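Local coordinates for protein N-terminal acetyltransferase B complex subunit MDM20 (PDB 5K04) that serves as the non-catalytic, helical-repeat subunit of the NatB N-terminal acetyltransferase complex, probably scaffolding the catalytic subunit NAT3, at residues Thr162-Ala165 and Ser166-Asn169; Glu443-Asn446 and Tyr447-Thr450; Pro568-Asp571 and Val572-Lys575. All blocks are in the same frame, centred on the assembly; numbering follows the deposited sequence.

Interaction 1: residues Thr162-Ala165 and Ser166-Asn169; sequences TDKA and SLYN
Lys164 lays the root of its side chain over one face of the Tyr168 ring, one helical turn further on. The touching atom is CB, a CH-pi contact in which Lys164 CB lies 3.7 Å from the centroid of the Tyr168 ring, 22° off the ring normal and displaced toward the rim, where CE2 and CZ are nearest. From there the lysine keeps to the phenol end: CG passes above the Tyr168 hydroxyl, and after bends at chi2, chi3 and chi4 Lys164 NZ stands 3.7 Å from Tyr168 OH. Chi1 of -70° sets the tyrosine CG beside its own backbone N, which swings the ring back along the helix toward the lysine. The same turn carries the backbone bonds. Tyr168 N donates to Lys164 O at 2.9 Å, almost straight at 171°, and that carbonyl oxygen lies over the same face of the ring as Lys164 CB, 3.4 Å from Tyr168 CG. Asn169 N reaches Ala165 O at 2.9 Å. The asparagine amide turns away from this turn, and its ND2 bonds to Phe194 O. Ala165, Tyr168 and Asn169 pack against Leu157 of helix 143-157, with Tyr168 also meeting Leu156. The arrangement is an i to i+4 lysine-tyrosine pair in the first turns of helix 162-177, within a superhelix of paired helices consistent with a TPR-like fold.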
ATOM      1  N   THR A 162     -19.032 -14.964  16.684  1.00 92.15           N
ATOM      2  CA  THR A 162     -18.907 -14.929  18.135  1.00 91.78           C
ATOM      3  C   THR A 162     -19.464 -16.174  18.814  1.00 93.56           C
ATOM      4  O   THR A 162     -19.044 -16.499  19.931  1.00 92.01           O
ATOM      5  CB  THR A 162     -19.618 -13.681  18.683  1.00 89.41           C
ATOM      6  OG1 THR A 162     -21.039 -13.842  18.569  1.00 83.49           O
ATOM      7  CG2 THR A 162     -19.198 -12.435  17.902  1.00 85.62           C
ATOM      8  N   ASP A 163     -20.404 -16.877  18.174  1.00 96.95           N
ATOM      9  CA  ASP A 163     -20.974 -18.073  18.786  1.00 92.55           C
ATOM     10  C   ASP A 163     -20.003 -19.250  18.773  1.00 78.86           C
ATOM     11  O   ASP A 163     -20.188 -20.200  19.541  1.00 76.74           O
ATOM     12  CB  ASP A 163     -22.283 -18.453  18.084  1.00 94.52           C
ATOM     13  CG  ASP A 163     -22.160 -18.456  16.571  1.00 98.51           C
ATOM     14  OD1 ASP A 163     -21.564 -17.507  16.014  1.00 98.14           O
ATOM     15  OD2 ASP A 163     -22.659 -19.412  15.937  1.00 99.71           O
ATOM     16  N   LYS A 164     -18.982 -19.209  17.920  1.00 72.35           N
ATOM     17  CA  LYS A 164     -17.943 -20.229  17.878  1.00 73.43           C
ATOM     18  C   LYS A 164     -16.697 -19.827  18.657  1.00 61.01           C
ATOM     19  O   LYS A 164     -15.785 -20.646  18.809  1.00 53.54           O
ATOM     20  CB  LYS A 164     -17.551 -20.528  16.422  1.00 78.97           C
ATOM     21  CG  LYS A 164     -18.718 -20.709  15.464  1.00 83.86           C
ATOM     22  CD  LYS A 164     -19.594 -21.886  15.874  1.00 85.36           C
ATOM     23  CE  LYS A 164     -18.860 -23.211  15.715  1.00 86.18           C
ATOM     24  NZ  LYS A 164     -18.828 -23.672  14.295  1.00 90.35           N
ATOM     25  N   ALA A 165     -16.654 -18.594  19.169  1.00 49.31           N
ATOM     26  CA  ALA A 165     -15.407 -18.018  19.659  1.00 54.75           C
ATOM     27  C   ALA A 165     -14.856 -18.798  20.847  1.00 57.59           C
ATOM     28  O   ALA A 165     -13.656 -19.090  20.916  1.00 48.28           O
ATOM     29  CB  ALA A 165     -15.639 -16.554  20.033  1.00 55.73           C
ATOM     30  N   SER A 166     -15.725 -19.130  21.800  1.00 58.74           N
ATOM     31  CA  SER A 166     -15.313 -19.883  22.976  1.00 53.85           C
ATOM     32  C   SER A 166     -14.699 -21.229  22.584  1.00 50.02           C
ATOM     33  O   SER A 166     -13.651 -21.628  23.109  1.00 42.53           O
ATOM     34  CB  SER A 166     -16.527 -20.060  23.903  1.00 46.93           C
ATOM     35  OG  SER A 166     -16.201 -20.841  25.034  1.00 52.82           O
ATOM     36  N   LEU A 167     -15.342 -21.949  21.659  1.00 45.83           N
ATOM     37  CA  LEU A 167     -14.809 -23.232  21.213  1.00 47.34           C
ATOM     38  C   LEU A 167     -13.455 -23.064  20.538  1.00 48.93           C
ATOM     39  O   LEU A 167     -12.502 -23.797  20.838  1.00 34.43           O
ATOM     40  CB  LEU A 167     -15.796 -23.891  20.258  1.00 49.89           C
ATOM     41  CG  LEU A 167     -15.277 -25.124  19.528  1.00 56.33           C
ATOM     42  CD1 LEU A 167     -15.200 -26.298  20.470  1.00 51.97           C
ATOM     43  CD2 LEU A 167     -16.184 -25.426  18.352  1.00 57.88           C
ATOM     44  N   TYR A 168     -13.364 -22.110  19.600  1.00 51.79           N
ATOM     45  CA  TYR A 168     -12.125 -21.886  18.859  1.00 49.48           C
ATOM     46  C   TYR A 168     -10.982 -21.539  19.803  1.00 44.86           C
ATOM     47  O   TYR A 168      -9.843 -21.982  19.617  1.00 30.38           O
ATOM     48  CB  TYR A 168     -12.324 -20.766  17.835  1.00 46.04           C
ATOM     49  CG  TYR A 168     -13.232 -21.093  16.652  1.00 50.64           C
ATOM     50  CD1 TYR A 168     -13.610 -22.397  16.368  1.00 50.42           C
ATOM     51  CD2 TYR A 168     -13.679 -20.084  15.797  1.00 50.38           C
ATOM     52  CE1 TYR A 168     -14.421 -22.689  15.275  1.00 53.63           C
ATOM     53  CE2 TYR A 168     -14.484 -20.368  14.707  1.00 52.71           C
ATOM     54  CZ  TYR A 168     -14.850 -21.667  14.450  1.00 55.89           C
ATOM     55  OH  TYR A 168     -15.660 -21.944  13.371  1.00 56.62           O
ATOM     56  N   ASN A 169     -11.276 -20.750  20.829  1.00 46.32           N
ATOM     57  CA  ASN A 169     -10.247 -20.341  21.771  1.00 40.93           C
ATOM     58  C   ASN A 169      -9.811 -21.498  22.653  1.00 40.28           C
ATOM     59  O   ASN A 169      -8.627 -21.613  22.992  1.00 32.68           O
ATOM     60  CB  ASN A 169     -10.775 -19.196  22.622  1.00 39.59           C
ATOM     61  CG  ASN A 169      -9.688 -18.433  23.247  1.00 52.78           C
ATOM     62  OD1 ASN A 169      -9.087 -17.557  22.616  1.00 45.38           O
ATOM     63  ND2 ASN A 169      -9.361 -18.795  24.487  1.00 61.26           N
TER

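Interaction 2: residues Glu443-Asn446 and Tyr447-Thr450; sequences ETLN and YYLT
Leu445 and Tyr448 lie side by side and point the same way where helix 440-445 gives out into a 3-10 turn, within the TPR-clan region of the subunit. The methyl Leu445 CD2 meets the rim of the Tyr448 ring at CE2, 3.8 Å away, while Tyr447 lies over a face of that ring. There Tyr447 CE1 stands above Tyr448, and Tyr448 CD2 in turn sits above the Tyr447 ring, each offset toward the rim. Both rings turn an edge to a backbone carbonyl, Tyr448 CD2 coming 3.3 Å from Leu445 O and Tyr447 CE2 3.5 Å from Thr444 O. Tyr447 is put there by a chi1 of 75°, which holds CG between the backbone N and the carbonyl carbon. The 3-10 hydrogen bonds run from i+3 to i: Tyr448 N to Leu445 O at 3.0 Å and Leu449 N to Asn446 O at 2.8 Å, each donor well above the carbonyl plane. The buried polar ends are satisfied from outside: Tyr447 OH by Asp551 O, and Asn446 ND2 by Thr511 OG1. On the helix side, Thr444 OG1 bonds Asn16 of the NAT3 chain, and Leu445 packs on the same residue, which places this helix end at the subunit interface. Tyr448 packs against Leu413 and Met416 of helix 409-419. The same i+3 to i pattern goes one residue further, Thr450 N bonding Tyr447 O at 3.0 Å.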
ATOM      1  N   GLU A 443       1.262   0.852  -5.454  1.00 40.89           N
ATOM      2  CA  GLU A 443      -0.059   0.569  -4.904  1.00 39.73           C
ATOM      3  C   GLU A 443      -0.581   1.751  -4.095  1.00 36.97           C
ATOM      4  O   GLU A 443      -1.794   2.000  -4.076  1.00 26.22           O
ATOM      5  CB  GLU A 443      -0.023  -0.721  -4.072  1.00 37.02           C
ATOM      6  CG  GLU A 443      -1.157  -0.872  -3.070  1.00 30.92           C
ATOM      7  CD  GLU A 443      -2.492  -1.222  -3.701  1.00 33.18           C
ATOM      8  OE1 GLU A 443      -2.516  -1.647  -4.878  1.00 26.53           O
ATOM      9  OE2 GLU A 443      -3.516  -1.085  -2.999  1.00 29.66           O
ATOM     10  N   THR A 444       0.318   2.531  -3.481  1.00 45.43           N
ATOM     11  CA  THR A 444      -0.112   3.636  -2.628  1.00 41.75           C
ATOM     12  C   THR A 444      -0.109   4.995  -3.324  1.00 35.52           C
ATOM     13  O   THR A 444      -0.804   5.901  -2.851  1.00 21.85           O
ATOM     14  CB  THR A 444       0.750   3.702  -1.343  1.00 34.38           C
ATOM     15  OG1 THR A 444       2.136   3.890  -1.659  1.00 24.72           O
ATOM     16  CG2 THR A 444       0.604   2.409  -0.550  1.00 44.21           C
ATOM     17  N   LEU A 445       0.622   5.153  -4.447  1.00 36.97           N
ATOM     18  CA  LEU A 445       0.853   6.465  -5.069  1.00 35.43           C
ATOM     19  C   LEU A 445       0.384   6.579  -6.519  1.00 34.84           C
ATOM     20  O   LEU A 445       0.374   7.686  -7.074  1.00 26.63           O
ATOM     21  CB  LEU A 445       2.355   6.810  -5.000  1.00 32.96           C
ATOM     22  CG  LEU A 445       2.844   6.939  -3.548  1.00 35.85           C
ATOM     23  CD1 LEU A 445       4.353   7.147  -3.478  1.00 34.63           C
ATOM     24  CD2 LEU A 445       2.076   8.075  -2.817  1.00 26.40           C
ATOM     25  N   ASN A 446       0.069   5.458  -7.151  1.00 38.72           N
ATOM     26  CA  ASN A 446      -0.548   5.295  -8.459  1.00 49.74           C
ATOM     27  C   ASN A 446      -1.488   6.418  -8.875  1.00 39.06           C
ATOM     28  O   ASN A 446      -1.446   6.916 -10.004  1.00 32.47           O
ATOM     29  CB  ASN A 446      -1.348   4.004  -8.366  1.00 64.95           C
ATOM     30  CG  ASN A 446      -1.662   3.433  -9.641  1.00 68.89           C
ATOM     31  OD1 ASN A 446      -1.699   4.131 -10.642  1.00 86.04           O
ATOM     32  ND2 ASN A 446      -1.933   2.132  -9.642  1.00 69.87           N
ATOM     33  N   TYR A 447      -2.410   6.725  -7.961  1.00 41.38           N
ATOM     34  CA  TYR A 447      -3.521   7.613  -8.245  1.00 34.54           C
ATOM     35  C   TYR A 447      -3.052   9.013  -8.618  1.00 38.05           C
ATOM     36  O   TYR A 447      -3.825   9.767  -9.218  1.00 30.47           O
ATOM     37  CB  TYR A 447      -4.436   7.653  -7.032  1.00 32.00           C
ATOM     38  CG  TYR A 447      -3.891   8.477  -5.871  1.00 33.08           C
ATOM     39  CD1 TYR A 447      -4.137   9.856  -5.796  1.00 34.86           C
ATOM     40  CD2 TYR A 447      -3.155   7.886  -4.837  1.00 33.07           C
ATOM     41  CE1 TYR A 447      -3.644  10.638  -4.721  1.00 37.99           C
ATOM     42  CE2 TYR A 447      -2.662   8.664  -3.757  1.00 36.50           C
ATOM     43  CZ  TYR A 447      -2.905  10.036  -3.714  1.00 33.18           C
ATOM     44  OH  TYR A 447      -2.429  10.787  -2.666  1.00 28.89           O
ATOM     45  N   TYR A 448      -1.804   9.376  -8.268  1.00 33.21           N
ATOM     46  CA  TYR A 448      -1.222  10.628  -8.743  1.00 37.04           C
ATOM     47  C   TYR A 448      -1.136  10.676 -10.264  1.00 37.08           C
ATOM     48  O   TYR A 448      -1.021  11.765 -10.830  1.00 30.41           O
ATOM     49  CB  TYR A 448       0.183  10.846  -8.140  1.00 40.14           C
ATOM     50  CG  TYR A 448       0.191  11.429  -6.741  1.00 38.98           C
ATOM     51  CD1 TYR A 448       0.012  12.799  -6.525  1.00 39.17           C
ATOM     52  CD2 TYR A 448       0.371  10.611  -5.639  1.00 35.01           C
ATOM     53  CE1 TYR A 448       0.007  13.341  -5.237  1.00 37.70           C
ATOM     54  CE2 TYR A 448       0.362  11.125  -4.352  1.00 47.55           C
ATOM     55  CZ  TYR A 448       0.190  12.498  -4.152  1.00 36.92           C
ATOM     56  OH  TYR A 448       0.187  12.991  -2.878  1.00 27.01           O
ATOM     57  N   LEU A 449      -1.190   9.523 -10.932  1.00 45.84           N
ATOM     58  CA  LEU A 449      -1.139   9.438 -12.385  1.00 45.27           C
ATOM     59  C   LEU A 449      -2.527   9.401 -13.022  1.00 38.03           C
ATOM     60  O   LEU A 449      -2.637   9.207 -14.239  1.00 32.74           O
ATOM     61  CB  LEU A 449      -0.341   8.205 -12.796  1.00 45.55           C
ATOM     62  CG  LEU A 449       1.086   8.101 -12.235  1.00 44.06           C
ATOM     63  CD1 LEU A 449       1.625   6.681 -12.404  1.00 34.54           C
ATOM     64  CD2 LEU A 449       2.018   9.118 -12.927  1.00 36.73           C
ATOM     65  N   THR A 450      -3.576   9.607 -12.222  1.00 38.59           N
ATOM     66  CA  THR A 450      -4.959   9.487 -12.686  1.00 34.90           C
ATOM     67  C   THR A 450      -5.203  10.235 -14.000  1.00 40.64           C
ATOM     68  O   THR A 450      -5.812   9.690 -14.928  1.00 26.77           O
ATOM     69  CB  THR A 450      -5.892  10.000 -11.582  1.00 35.07           C
ATOM     70  OG1 THR A 450      -5.771   9.164 -10.415  1.00 25.73           O
ATOM     71  CG2 THR A 450      -7.350  10.050 -12.052  1.00 36.09           C
TER

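Interaction 3: residues Pro568-Asp571 and Val572-Lys575; sequences PVND and VATK
Asn570 and Ala573 meet at the start of helix 571-584, where the asparagine holds the N-cap position. The capping bond is weak, Ala573 N to Asn570 OD1 at 3.4 Å, with an N-H...O angle of 159°. With CG anti to the backbone N (chi1 -168°), the amide extends forward beside the first turn, which brings OD1 round to Ala573 N. Two backbone bonds continue the turn, both weak: Thr574 N to Asn570 O and Lys575 N to Asp571 O, each 3.4 Å. The hydroxyl Thr574 OG1 also lies 3.2 Å from Asn570 O, a possible bond only, since the hydroxyl proton could go to a different acceptor instead. Two waters add bridges, one at the cap and one beside it. The first donates to Asn570 OD1 at 3.0 Å and accepts from Val572 N at 3.1 Å, serving a first-turn N-H; the second joins Asp571 OD1 and Thr574 OG1. In van der Waals contact, the methyl Ala573 CB sits over the face of the Asn570 amide, 3.5 Å from Asn570 CG. The charged ends find partners elsewhere in the chain: Asp571 OD2 makes a salt bridge to Arg550, and Lys575 NZ bonds Ser544 O while its ammonium takes part in a cation-pi contact with Tyr546. The helix start is wedged among helices: Asp571 and Thr574 touch Ile506 of helix 506-521, Ala573 meets Tyr614 of helix 608-625, and Val572 and Lys575 press on Ile600 of helix 591-601.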
ATOM      1  N   PRO A 568      -8.260  14.152  -8.837  1.00 44.11           N
ATOM      2  CA  PRO A 568      -9.657  13.794  -9.171  1.00 41.98           C
ATOM      3  C   PRO A 568      -9.854  12.318  -9.499  1.00 45.10           C
ATOM      4  O   PRO A 568     -10.141  11.914 -10.642  1.00 37.87           O
ATOM      5  CB  PRO A 568      -9.946  14.700 -10.376  1.00 42.42           C
ATOM      6  CG  PRO A 568      -8.619  14.935 -11.013  1.00 42.26           C
ATOM      7  CD  PRO A 568      -7.623  14.977  -9.883  1.00 40.75           C
ATOM      8  N   VAL A 569      -9.738  11.487  -8.472  1.00 43.90           N
ATOM      9  CA  VAL A 569      -9.994  10.063  -8.622  1.00 49.89           C
ATOM     10  C   VAL A 569     -11.490   9.853  -8.785  1.00 42.42           C
ATOM     11  O   VAL A 569     -12.303  10.658  -8.321  1.00 25.79           O
ATOM     12  CB  VAL A 569      -9.451   9.268  -7.418  1.00 49.66           C
ATOM     13  CG1 VAL A 569      -7.908   9.404  -7.322  1.00 48.27           C
ATOM     14  CG2 VAL A 569     -10.147   9.701  -6.124  1.00 34.17           C
ATOM     15  N   ASN A 570     -11.856   8.754  -9.458  1.00 43.48           N
ATOM     16  CA  ASN A 570     -13.259   8.354  -9.647  1.00 47.01           C
ATOM     17  C   ASN A 570     -13.324   6.830  -9.535  1.00 43.98           C
ATOM     18  O   ASN A 570     -13.121   6.113 -10.521  1.00 32.56           O
ATOM     19  CB  ASN A 570     -13.813   8.842 -10.984  1.00 43.18           C
ATOM     20  CG  ASN A 570     -15.336   8.694 -11.068  1.00 47.82           C
ATOM     21  OD1 ASN A 570     -15.947   7.994 -10.259  1.00 31.12           O
ATOM     22  ND2 ASN A 570     -15.947   9.355 -12.046  1.00 54.05           N
ATOM     23  N   ASP A 571     -13.625   6.346  -8.329  1.00 39.21           N
ATOM     24  CA  ASP A 571     -13.490   4.916  -8.056  1.00 43.07           C
ATOM     25  C   ASP A 571     -14.627   4.103  -8.656  1.00 36.97           C
ATOM     26  O   ASP A 571     -14.412   2.961  -9.091  1.00 23.12           O
ATOM     27  CB  ASP A 571     -13.405   4.660  -6.546  1.00 38.36           C
ATOM     28  CG  ASP A 571     -12.164   5.308  -5.906  1.00 37.76           C
ATOM     29  OD1 ASP A 571     -11.298   5.836  -6.654  1.00 25.13           O
ATOM     30  OD2 ASP A 571     -12.074   5.307  -4.661  1.00 32.75           O
ATOM     31  N   VAL A 572     -15.838   4.662  -8.693  1.00 44.26           N
ATOM     32  CA  VAL A 572     -16.953   3.927  -9.279  1.00 46.46           C
ATOM     33  C   VAL A 572     -16.791   3.791 -10.792  1.00 40.07           C
ATOM     34  O   VAL A 572     -17.140   2.760 -11.372  1.00 26.43           O
ATOM     35  CB  VAL A 572     -18.276   4.600  -8.899  1.00 49.19           C
ATOM     36  CG1 VAL A 572     -19.412   3.978  -9.673  1.00 53.67           C
ATOM     37  CG2 VAL A 572     -18.508   4.442  -7.379  1.00 38.55           C
ATOM     38  N   ALA A 573     -16.237   4.812 -11.452  1.00 46.18           N
ATOM     39  CA  ALA A 573     -16.020   4.718 -12.892  1.00 42.54           C
ATOM     40  C   ALA A 573     -15.026   3.609 -13.224  1.00 38.29           C
ATOM     41  O   ALA A 573     -15.200   2.879 -14.205  1.00 33.69           O
ATOM     42  CB  ALA A 573     -15.542   6.068 -13.431  1.00 34.15           C
ATOM     43  N   THR A 574     -13.984   3.467 -12.406  1.00 38.37           N
ATOM     44  CA  THR A 574     -13.021   2.379 -12.571  1.00 36.37           C
ATOM     45  C   THR A 574     -13.722   1.031 -12.623  1.00 39.43           C
ATOM     46  O   THR A 574     -13.475   0.227 -13.523  1.00 26.31           O
ATOM     47  CB  THR A 574     -12.020   2.415 -11.414  1.00 30.78           C
ATOM     48  OG1 THR A 574     -11.312   3.654 -11.455  1.00 24.61           O
ATOM     49  CG2 THR A 574     -11.036   1.262 -11.490  1.00 38.18           C
ATOM     50  N   LYS A 575     -14.627   0.777 -11.670  1.00 40.52           N
ATOM     51  CA  LYS A 575     -15.353  -0.488 -11.691  1.00 41.40           C
ATOM     52  C   LYS A 575     -16.208  -0.619 -12.948  1.00 39.01           C
ATOM     53  O   LYS A 575     -16.267  -1.692 -13.564  1.00 29.29           O
ATOM     54  CB  LYS A 575     -16.217  -0.619 -10.438  1.00 36.95           C
ATOM     55  CG  LYS A 575     -17.026  -1.922 -10.434  1.00 42.10           C
ATOM     56  CD  LYS A 575     -17.800  -2.127  -9.138  1.00 47.88           C
ATOM     57  CE  LYS A 575     -16.868  -2.408  -7.968  1.00 59.00           C
ATOM     58  NZ  LYS A 575     -17.615  -2.907  -6.775  1.00 67.81           N
TER
HETATM   59  O   HOH W   1     -16.539   7.409  -7.337  1.00 38.78           O
HETATM   60  O   HOH W   2     -10.084   4.774  -9.111  1.00 29.30           O

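Along the chain the three contacts follow in series; each closes within one or two turns, and none nests within or crosses another. Interaction 1 comes first, early in helix 162-177, its centre about 41 Å from that of interaction 2 and about 40 Å from that of interaction 3, without touching either. Interaction 2 ends helix 440-445 beside NAT3, and interaction 3 begins helix 571-584 after a long intervening path. Their centres are about 12 Å apart and they touch: Thr450 packs against Pro568 and Val569, and Tyr447 against Val569. Helix 506-521 borders both, Phe510 meeting Asn446 and Thr450 of one and Thr574 of the other.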